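Local coordinates for protein sugar kinase MJ0406 (Methanococcus jannaschii, PDB 2C4E) that phosphorylates a wide range of nucleosides, preferring inosine, guanosine and cytidine, to nucleoside monophosphates with ATP as the best phosphate donor, at residues Asn58-Lys70 against Asn84-Lys98. Residues are numbered along the deposited sequence; the frame is centred on the assembly and turned at random.
Sequences NSELLSCVGYDFK and NISKLYYSEEEETPK
A beta-alpha-beta unit, strand 64-65, helix 73-80 and strand 89-90, sets C64 beside Y89 and V65 beside Y90 in a two-stranded parallel ladder. Its evidence is a run of three backbone bonds: Y89 N to S63 O, V65 N to Y89 O at 2.8 Å, and S91 N to V65 O. A separate bridge joins E60 to N84, where L61 N donates to the backbone O of N84; one water ties L61 O, N84 O and K87 N together between this bridge and the ladder. V65 directs CG2 over the centre of the Y90 ring, 3.8 Å from the centroid and 13° off the normal, a CH-pi contact. F69 meets Y90 obliquely, planes at 70°, while F69 CE2 touches L88 CD1 at 3.6 Å; the Y90 hydroxyl bonds to E75 of the intervening helix.

Beyond the ladder, D68 grips the chain leading to K98. With CG set between its backbone N and carbonyl carbon (chi1 66°), its carboxylate reaches T96 and K98. D68 OD1 takes two bonds from opposite faces of its plane, from T96 N at 2.9 Å and from T96 OG1 at 2.6 Å, and T96 OG1 in turn accepts from G66 N. D68 OD2 receives K98 NZ on its syn side at 2.7 Å; the same ammonium binds E95 OE1 and T96 O, which probably offsets the closeness of D68 and E95. Were D68 replaced by an alanine, both T96 donors would probably lose their acceptor and K98 one of its two carboxylate partners. P97 packs on F113, which binds substrate. By chain order, this parallel beta-alpha-beta crossover lies between the edge strand 58-62 of the large ribokinase-fold sheet and strand 98-103 of the smaller four-stranded one.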
# COMPACT_ATOMS: atom_id res chain seq x y z
N ASN A 58 -14.19 29.06 9.99
CA ASN A 58 -13.20 29.15 8.93
C ASN A 58 -11.94 28.48 9.41
O ASN A 58 -11.52 28.72 10.53
CB ASN A 58 -12.94 30.60 8.55
CG ASN A 58 -14.13 31.24 7.86
OD1 ASN A 58 -14.74 30.64 6.98
ND2 ASN A 58 -14.48 32.45 8.27
N SER A 59 -11.39 27.58 8.61
CA SER A 59 -10.16 26.92 8.98
C SER A 59 -9.11 27.12 7.90
O SER A 59 -9.41 27.44 6.75
CB SER A 59 -10.37 25.42 9.24
OG SER A 59 -10.85 24.75 8.09
N GLU A 60 -7.87 26.96 8.31
CA GLU A 60 -6.75 27.00 7.39
C GLU A 60 -5.87 25.81 7.73
O GLU A 60 -5.85 25.36 8.87
CB GLU A 60 -5.99 28.32 7.49
CG GLU A 60 -5.31 28.64 8.81
CD GLU A 60 -4.50 29.95 8.76
OE1 GLU A 60 -4.74 30.76 7.84
OE2 GLU A 60 -3.64 30.17 9.64
N LEU A 61 -5.15 25.32 6.75
CA LEU A 61 -4.37 24.11 6.88
C LEU A 61 -2.91 24.37 6.58
O LEU A 61 -2.58 25.07 5.60
CB LEU A 61 -4.96 23.08 5.91
CG LEU A 61 -4.58 21.60 5.97
CD1 LEU A 61 -4.92 20.96 7.28
CD2 LEU A 61 -5.32 20.90 4.84
N LEU A 62 -2.03 23.84 7.43
CA LEU A 62 -0.60 23.88 7.20
C LEU A 62 -0.11 22.43 7.21
O LEU A 62 -0.09 21.79 8.26
CB LEU A 62 0.13 24.69 8.28
CG LEU A 62 1.57 25.09 7.93
CD1 LEU A 62 2.05 26.13 8.93
CD2 LEU A 62 2.52 23.90 7.91
N SER A 63 0.25 21.93 6.02
CA SER A 63 0.75 20.58 5.83
C SER A 63 1.78 20.56 4.72
O SER A 63 1.81 21.46 3.88
CB SER A 63 -0.37 19.62 5.41
OG SER A 63 -1.49 19.69 6.27
N CYS A 64 2.62 19.53 4.71
CA CYS A 64 3.46 19.21 3.55
C CYS A 64 2.78 18.16 2.67
O CYS A 64 2.50 17.04 3.12
CB CYS A 64 4.82 18.68 4.01
SG CYS A 64 5.86 19.89 4.84
N VAL A 65 2.50 18.53 1.43
CA VAL A 65 1.90 17.63 0.44
C VAL A 65 2.88 17.39 -0.71
O VAL A 65 3.92 18.04 -0.79
CB VAL A 65 0.53 18.16 -0.06
CG1 VAL A 65 -0.42 18.35 1.13
CG2 VAL A 65 0.67 19.48 -0.83
N GLY A 66 2.57 16.44 -1.58
CA GLY A 66 3.49 16.00 -2.62
C GLY A 66 3.11 16.43 -4.02
O GLY A 66 2.13 17.15 -4.21
N TYR A 67 3.89 15.97 -5.00
CA TYR A 67 3.65 16.26 -6.41
C TYR A 67 2.33 15.71 -6.94
O TYR A 67 1.83 16.16 -7.99
CB TYR A 67 4.82 15.76 -7.28
CG TYR A 67 5.10 14.25 -7.21
CD1 TYR A 67 4.28 13.33 -7.86
CD2 TYR A 67 6.20 13.75 -6.51
CE1 TYR A 67 4.53 11.96 -7.81
CE2 TYR A 67 6.46 12.38 -6.44
CZ TYR A 67 5.62 11.49 -7.10
OH TYR A 67 5.86 10.13 -7.04
N ASP A 68 1.78 14.71 -6.23
CA ASP A 68 0.49 14.10 -6.59
C ASP A 68 -0.70 14.76 -5.92
O ASP A 68 -1.84 14.34 -6.12
CB ASP A 68 0.51 12.59 -6.31
CG ASP A 68 0.60 12.26 -4.82
OD1 ASP A 68 1.07 13.12 -4.05
OD2 ASP A 68 0.24 11.17 -4.35
N PHE A 69 -0.44 15.76 -5.09
CA PHE A 69 -1.51 16.59 -4.54
C PHE A 69 -1.96 17.61 -5.58
O PHE A 69 -3.16 17.80 -5.77
CB PHE A 69 -1.02 17.34 -3.29
CG PHE A 69 -2.13 17.81 -2.39
CD1 PHE A 69 -2.71 16.94 -1.48
CD2 PHE A 69 -2.60 19.12 -2.45
CE1 PHE A 69 -3.72 17.37 -0.63
CE2 PHE A 69 -3.62 19.55 -1.61
CZ PHE A 69 -4.18 18.67 -0.70
N LYS A 70 -0.99 18.26 -6.22
CA LYS A 70 -1.25 19.29 -7.24
C LYS A 70 -2.29 18.84 -8.27
O LYS A 70 -2.10 17.85 -8.97
CB LYS A 70 0.06 19.66 -7.97
CG LYS A 70 0.66 21.00 -7.57
CD LYS A 70 2.18 20.95 -7.55
CE LYS A 70 2.79 22.32 -7.33
NZ LYS A 70 4.20 22.23 -6.85
N ASN A 84 -8.75 27.41 3.55
CA ASN A 84 -7.57 28.19 3.18
C ASN A 84 -6.37 27.24 3.18
O ASN A 84 -5.98 26.73 4.24
CB ASN A 84 -7.39 29.34 4.19
CG ASN A 84 -6.24 30.29 3.85
OD1 ASN A 84 -6.32 31.49 4.15
ND2 ASN A 84 -5.19 29.79 3.25
N ILE A 85 -5.82 26.98 2.00
CA ILE A 85 -4.66 26.09 1.88
C ILE A 85 -3.47 26.86 1.35
O ILE A 85 -2.56 26.28 0.77
CB ILE A 85 -5.00 24.88 0.99
CG1 ILE A 85 -5.54 25.35 -0.38
CG2 ILE A 85 -6.00 24.01 1.69
CD1 ILE A 85 -5.55 24.29 -1.44
N SER A 86 -3.49 28.18 1.57
CA SER A 86 -2.39 29.08 1.21
C SER A 86 -1.06 28.73 1.87
O SER A 86 -0.00 29.03 1.32
CB SER A 86 -2.77 30.54 1.51
OG SER A 86 -2.69 30.87 2.89
N LYS A 87 -1.10 28.07 3.03
CA LYS A 87 0.13 27.73 3.77
C LYS A 87 0.66 26.31 3.44
O LYS A 87 1.66 25.90 4.01
CB LYS A 87 -0.07 27.89 5.28
CG LYS A 87 -0.22 29.35 5.77
CD LYS A 87 -0.76 29.41 7.19
CE LYS A 87 -0.61 30.80 7.79
NZ LYS A 87 -1.34 31.80 6.96
N LEU A 88 0.02 25.57 2.53
CA LEU A 88 0.53 24.23 2.18
C LEU A 88 1.90 24.34 1.49
O LEU A 88 2.11 25.23 0.67
CB LEU A 88 -0.42 23.47 1.25
CG LEU A 88 -1.77 22.98 1.76
CD1 LEU A 88 -2.43 22.07 0.73
CD2 LEU A 88 -1.67 22.28 3.11
N TYR A 89 2.81 23.45 1.87
CA TYR A 89 4.06 23.27 1.17
C TYR A 89 3.88 22.14 0.16
O TYR A 89 3.47 21.05 0.52
CB TYR A 89 5.19 22.92 2.14
CG TYR A 89 6.50 22.70 1.44
CD1 TYR A 89 6.89 21.43 1.02
CD2 TYR A 89 7.34 23.78 1.14
CE1 TYR A 89 8.09 21.24 0.34
CE2 TYR A 89 8.54 23.60 0.47
CZ TYR A 89 8.90 22.33 0.07
OH TYR A 89 10.09 22.12 -0.60
N TYR A 90 4.18 22.42 -1.11
CA TYR A 90 4.06 21.43 -2.17
C TYR A 90 5.45 20.93 -2.54
O TYR A 90 6.31 21.70 -2.97
CB TYR A 90 3.42 22.06 -3.41
CG TYR A 90 1.92 22.23 -3.32
CD1 TYR A 90 1.35 23.24 -2.55
CD2 TYR A 90 1.07 21.37 -4.02
CE1 TYR A 90 -0.03 23.40 -2.49
CE2 TYR A 90 -0.30 21.52 -3.96
CZ TYR A 90 -0.85 22.53 -3.19
OH TYR A 90 -2.21 22.66 -3.14
N SER A 91 5.67 19.63 -2.37
CA SER A 91 6.95 19.01 -2.69
C SER A 91 7.01 18.68 -4.19
O SER A 91 6.01 18.26 -4.77
CB SER A 91 7.15 17.73 -1.89
OG SER A 91 8.41 17.14 -2.17
N GLU A 92 8.17 18.90 -4.79
CA GLU A 92 8.42 18.54 -6.18
C GLU A 92 8.86 17.08 -6.29
O GLU A 92 8.60 16.41 -7.30
CB GLU A 92 9.49 19.45 -6.79
CG GLU A 92 9.23 20.95 -6.65
CD GLU A 92 10.27 21.81 -7.35
OE1 GLU A 92 11.44 21.81 -6.92
OE2 GLU A 92 9.91 22.49 -8.34
N GLU A 93 9.53 16.58 -5.24
CA GLU A 93 10.24 15.30 -5.28
C GLU A 93 9.48 14.13 -4.64
O GLU A 93 9.50 13.00 -5.16
CB GLU A 93 11.62 15.44 -4.61
CG GLU A 93 11.63 16.23 -3.29
CD GLU A 93 12.90 16.02 -2.47
OE1 GLU A 93 13.64 15.05 -2.72
OE2 GLU A 93 13.16 16.85 -1.57
N GLU A 94 8.82 14.40 -3.51
CA GLU A 94 8.14 13.40 -2.72
C GLU A 94 6.67 13.35 -3.11
O GLU A 94 6.10 14.37 -3.52
CB GLU A 94 8.28 13.72 -1.21
CG GLU A 94 9.71 14.01 -0.74
CD GLU A 94 10.68 12.89 -1.07
OE1 GLU A 94 10.26 11.70 -1.06
OE2 GLU A 94 11.86 13.19 -1.35
N GLU A 95 6.04 12.18 -2.93
CA GLU A 95 4.56 12.08 -2.94
C GLU A 95 3.90 12.45 -1.59
O GLU A 95 4.57 12.51 -0.55
CB GLU A 95 4.12 10.66 -3.30
CG GLU A 95 4.35 9.60 -2.23
CD GLU A 95 4.18 8.18 -2.78
OE1 GLU A 95 3.03 7.75 -3.03
OE2 GLU A 95 5.20 7.50 -2.99
N THR A 96 2.57 12.67 -1.63
CA THR A 96 1.75 13.03 -0.46
C THR A 96 1.74 11.88 0.56
O THR A 96 1.64 10.73 0.15
CB THR A 96 0.29 13.31 -0.93
OG1 THR A 96 0.28 14.36 -1.90
CG2 THR A 96 -0.61 13.82 0.22
N PRO A 97 1.80 12.16 1.88
CA PRO A 97 1.71 11.07 2.87
C PRO A 97 0.48 10.19 2.68
O PRO A 97 -0.59 10.68 2.32
CB PRO A 97 1.63 11.83 4.21
CG PRO A 97 2.38 13.10 3.96
CD PRO A 97 2.01 13.47 2.53
N LYS A 98 0.65 8.89 2.91
CA LYS A 98 -0.44 7.91 2.70
C LYS A 98 -0.47 6.87 3.80
O LYS A 98 0.57 6.53 4.35
CB LYS A 98 -0.26 7.22 1.35
CG LYS A 98 -0.55 8.13 0.17
CD LYS A 98 -0.06 7.56 -1.14
CE LYS A 98 -0.18 8.59 -2.26
NZ LYS A 98 0.96 9.58 -2.26
O HOH W 1 -3.33 27.74 4.76